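Local coordinates for protein putative thioesterase II (Thermobifida fusca, PDB 3BBJ) that probably hydrolyses the thioester bond of acyl-CoA or related acyl thioesters, as a putative thioesterase built from two hotdog domains, at residues A[5-10]-A[25-30]. Numbering follows the deposited sequence.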
HETATM    1  N   MSE A   5     -26.507 -10.365  17.556  1.00 64.91           N
HETATM    2  CA  MSE A   5     -25.179  -9.697  17.513  1.00 63.80           C
HETATM    3  C   MSE A   5     -24.028 -10.722  17.607  1.00 61.65           C
HETATM    4  O   MSE A   5     -24.178 -11.762  18.238  1.00 60.76           O
HETATM    5  CB  MSE A   5     -25.079  -8.683  18.665  1.00 63.04           C
ATOM      6  N   THR A   6     -22.916 -10.433  16.920  1.00 58.27           N
ATOM      7  CA  THR A   6     -21.657 -11.149  17.087  1.00 55.68           C
ATOM      8  C   THR A   6     -20.803 -10.260  17.983  1.00 54.28           C
ATOM      9  O   THR A   6     -21.025  -9.029  18.049  1.00 53.97           O
ATOM     10  CB  THR A   6     -20.895 -11.329  15.752  1.00 56.47           C
ATOM     11  OG1 THR A   6     -20.514 -10.046  15.225  1.00 59.45           O
ATOM     12  CG2 THR A   6     -21.736 -12.077  14.723  1.00 55.80           C
ATOM     13  N   ARG A   7     -19.838 -10.863  18.673  1.00 51.10           N
ATOM     14  CA  ARG A   7     -18.910 -10.098  19.538  1.00 51.29           C
ATOM     15  C   ARG A   7     -18.267  -8.892  18.813  1.00 50.22           C
ATOM     16  O   ARG A   7     -18.115  -7.823  19.379  1.00 49.46           O
ATOM     17  CB  ARG A   7     -17.784 -10.998  20.050  1.00 50.55           C
ATOM     18  CG  ARG A   7     -16.989 -10.373  21.166  1.00 50.86           C
ATOM     19  CD  ARG A   7     -15.656 -11.025  21.353  1.00 51.72           C
ATOM     20  NE  ARG A   7     -14.958 -10.378  22.466  1.00 54.67           N
ATOM     21  CZ  ARG A   7     -14.842 -10.880  23.697  1.00 52.25           C
ATOM     22  NH1 ARG A   7     -15.314 -12.085  24.012  1.00 50.88           N
ATOM     23  NH2 ARG A   7     -14.204 -10.177  24.616  1.00 49.75           N
ATOM     24  N   PHE A   8     -17.892  -9.098  17.562  1.00 50.80           N
ATOM     25  CA  PHE A   8     -17.314  -8.058  16.704  1.00 50.82           C
ATOM     26  C   PHE A   8     -18.214  -6.843  16.545  1.00 52.98           C
ATOM     27  O   PHE A   8     -17.739  -5.707  16.611  1.00 53.26           O
ATOM     28  CB  PHE A   8     -17.049  -8.664  15.331  1.00 48.86           C
ATOM     29  CG  PHE A   8     -16.445  -7.709  14.328  1.00 48.24           C
ATOM     30  CD1 PHE A   8     -15.086  -7.453  14.334  1.00 44.50           C
ATOM     31  CD2 PHE A   8     -17.234  -7.130  13.327  1.00 48.81           C
ATOM     32  CE1 PHE A   8     -14.515  -6.602  13.376  1.00 47.50           C
ATOM     33  CE2 PHE A   8     -16.669  -6.274  12.372  1.00 46.77           C
ATOM     34  CZ  PHE A   8     -15.309  -6.021  12.404  1.00 41.87           C
ATOM     35  N   ASP A   9     -19.503  -7.079  16.298  1.00 55.17           N
ATOM     36  CA  ASP A   9     -20.472  -5.968  16.155  1.00 56.90           C
ATOM     37  C   ASP A   9     -20.448  -5.064  17.397  1.00 57.20           C
ATOM     38  O   ASP A   9     -20.411  -3.843  17.294  1.00 57.77           O
ATOM     39  CB  ASP A   9     -21.896  -6.493  15.943  1.00 58.06           C
ATOM     40  CG  ASP A   9     -22.122  -7.065  14.545  1.00 63.63           C
ATOM     41  OD1 ASP A   9     -21.347  -6.714  13.624  1.00 63.11           O
ATOM     42  OD2 ASP A   9     -23.094  -7.856  14.370  1.00 67.81           O
ATOM     43  N   SER A  10     -20.467  -5.684  18.568  1.00 57.77           N
ATOM     44  CA  SER A  10     -20.417  -4.959  19.833  1.00 58.98           C
ATOM     45  C   SER A  10     -19.053  -4.324  20.075  1.00 57.58           C
ATOM     46  O   SER A  10     -18.953  -3.142  20.426  1.00 58.19           O
ATOM     47  CB  SER A  10     -20.743  -5.913  20.996  1.00 61.21           C
ATOM     48  OG  SER A  10     -20.419  -5.338  22.255  1.00 67.52           O
ATOM     49  N   GLU A  25     -14.611   1.806  22.719  1.00 55.67           N
ATOM     50  CA  GLU A  25     -14.073   0.941  23.787  1.00 57.85           C
ATOM     51  C   GLU A  25     -13.283  -0.212  23.180  1.00 56.00           C
ATOM     52  O   GLU A  25     -13.841  -1.055  22.482  1.00 55.14           O
ATOM     53  CB  GLU A  25     -15.204   0.367  24.672  1.00 60.18           C
ATOM     54  CG  GLU A  25     -15.324   1.021  26.053  1.00 65.86           C
ATOM     55  CD  GLU A  25     -14.313   0.471  27.058  1.00 73.60           C
ATOM     56  OE1 GLU A  25     -14.004  -0.743  27.017  1.00 73.67           O
ATOM     57  OE2 GLU A  25     -13.837   1.255  27.904  1.00 79.62           O
ATOM     58  N   LEU A  26     -11.988  -0.258  23.450  1.00 55.49           N
ATOM     59  CA  LEU A  26     -11.153  -1.320  22.893  1.00 54.63           C
ATOM     60  C   LEU A  26     -11.353  -2.582  23.717  1.00 53.50           C
ATOM     61  O   LEU A  26     -11.124  -2.600  24.920  1.00 52.57           O
ATOM     62  CB  LEU A  26      -9.676  -0.919  22.824  1.00 54.19           C
ATOM     63  CG  LEU A  26      -9.386   0.354  22.020  1.00 53.65           C
ATOM     64  CD1 LEU A  26      -7.965   0.315  21.565  1.00 48.10           C
ATOM     65  CD2 LEU A  26     -10.325   0.526  20.817  1.00 48.81           C
ATOM     66  N   ASP A  27     -11.816  -3.618  23.032  1.00 53.69           N
ATOM     67  CA  ASP A  27     -12.167  -4.874  23.650  1.00 53.01           C
ATOM     68  C   ASP A  27     -10.901  -5.710  23.860  1.00 52.42           C
ATOM     69  O   ASP A  27     -10.221  -6.079  22.892  1.00 52.72           O
ATOM     70  CB  ASP A  27     -13.190  -5.580  22.750  1.00 54.59           C
ATOM     71  CG  ASP A  27     -13.584  -6.947  23.254  1.00 51.66           C
ATOM     72  OD1 ASP A  27     -12.998  -7.439  24.236  1.00 49.09           O
ATOM     73  OD2 ASP A  27     -14.470  -7.541  22.640  1.00 49.45           O
ATOM     74  N   PRO A  28     -10.584  -6.022  25.129  1.00 52.39           N
ATOM     75  CA  PRO A  28      -9.343  -6.744  25.444  1.00 51.97           C
ATOM     76  C   PRO A  28      -9.276  -8.168  24.868  1.00 51.21           C
ATOM     77  O   PRO A  28      -8.210  -8.798  24.888  1.00 49.88           O
ATOM     78  CB  PRO A  28      -9.336  -6.773  26.975  1.00 52.90           C
ATOM     79  CG  PRO A  28     -10.747  -6.603  27.371  1.00 53.25           C
ATOM     80  CD  PRO A  28     -11.375  -5.735  26.340  1.00 50.59           C
ATOM     81  N   GLY A  29     -10.418  -8.675  24.407  1.00 50.77           N
ATOM     82  CA  GLY A  29     -10.476  -9.954  23.703  1.00 50.65           C
ATOM     83  C   GLY A  29      -9.687  -9.955  22.390  1.00 49.07           C
ATOM     84  O   GLY A  29      -9.407 -11.019  21.834  1.00 47.55           O
ATOM     85  N   TYR A  30      -9.339  -8.765  21.893  1.00 48.59           N
ATOM     86  CA  TYR A  30      -8.583  -8.625  20.638  1.00 48.48           C
ATOM     87  C   TYR A  30      -7.113  -8.324  20.896  1.00 48.81           C
ATOM     88  O   TYR A  30      -6.378  -7.923  19.980  1.00 47.18           O
ATOM     89  CB  TYR A  30      -9.226  -7.560  19.742  1.00 48.84           C
ATOM     90  CG  TYR A  30     -10.589  -8.000  19.223  1.00 48.05           C
ATOM     91  CD1 TYR A  30     -11.737  -7.793  19.978  1.00 51.23           C
ATOM     92  CD2 TYR A  30     -10.717  -8.672  18.010  1.00 42.21           C
ATOM     93  CE1 TYR A  30     -12.978  -8.206  19.524  1.00 52.44           C
ATOM     94  CE2 TYR A  30     -11.965  -9.095  17.547  1.00 43.99           C
ATOM     95  CZ  TYR A  30     -13.088  -8.860  18.319  1.00 48.35           C
ATOM     96  OH  TYR A  30     -14.329  -9.264  17.900  1.00 46.28           O
TER
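Arg7 and Asp27 form a side-on salt bridge with one nitrogen to each carboxylate oxygen. Arg7 NE donates to Asp27 OD2 at 2.9 Å. Arg7 NH2 donates to the syn lone pair of Asp27 OD1 at 3.0 Å, nearly straight at 171°. A weak bond from the same NH2 also reaches OD2. Guanidinium and carboxylate are nearly coplanar, 22° apart. With CG anti to the backbone N (chi1 -167°) and the chain extended as far as NE, the arginine reaches from helix 7-11 to the loop after strand 21-26.

Asp27 OD1 has a second donor. Gly29 N donates to Asp27 OD1 at 2.9 Å, from above the carboxylate plane. This second bond limits how the carboxylate can turn. Arg7 NH2 also forms a salt bridge with Asp144, and the cation is therefore shared between two acids. Arg7 NH1 is hydrogen-bonded elsewhere in the structure. Replacing Arg7 with an alanine would probably leave Asp27 and Asp144 without this shared partner, and little but the Phe8–Tyr30 contact between the segments.

Next to the salt bridge, the hydroxyl end of Tyr30 meets the helix backbone. Tyr30 OH lies 3.4 Å from Phe8 CA and near the plane of the Phe8 ring. The Tyr30 ring stacks on Tyr40, whose hydroxyl is hydrogen-bonded to Asp27 N. Leu197 touches both Phe8 and Tyr30.

Thr6 N-caps the helix through a weak bond from Asp9 N to OG1. On the facing segment, Asp27 OD1 and Gly29 N close an Asx turn, which presents the carboxylate to a bidentate arginine salt bridge.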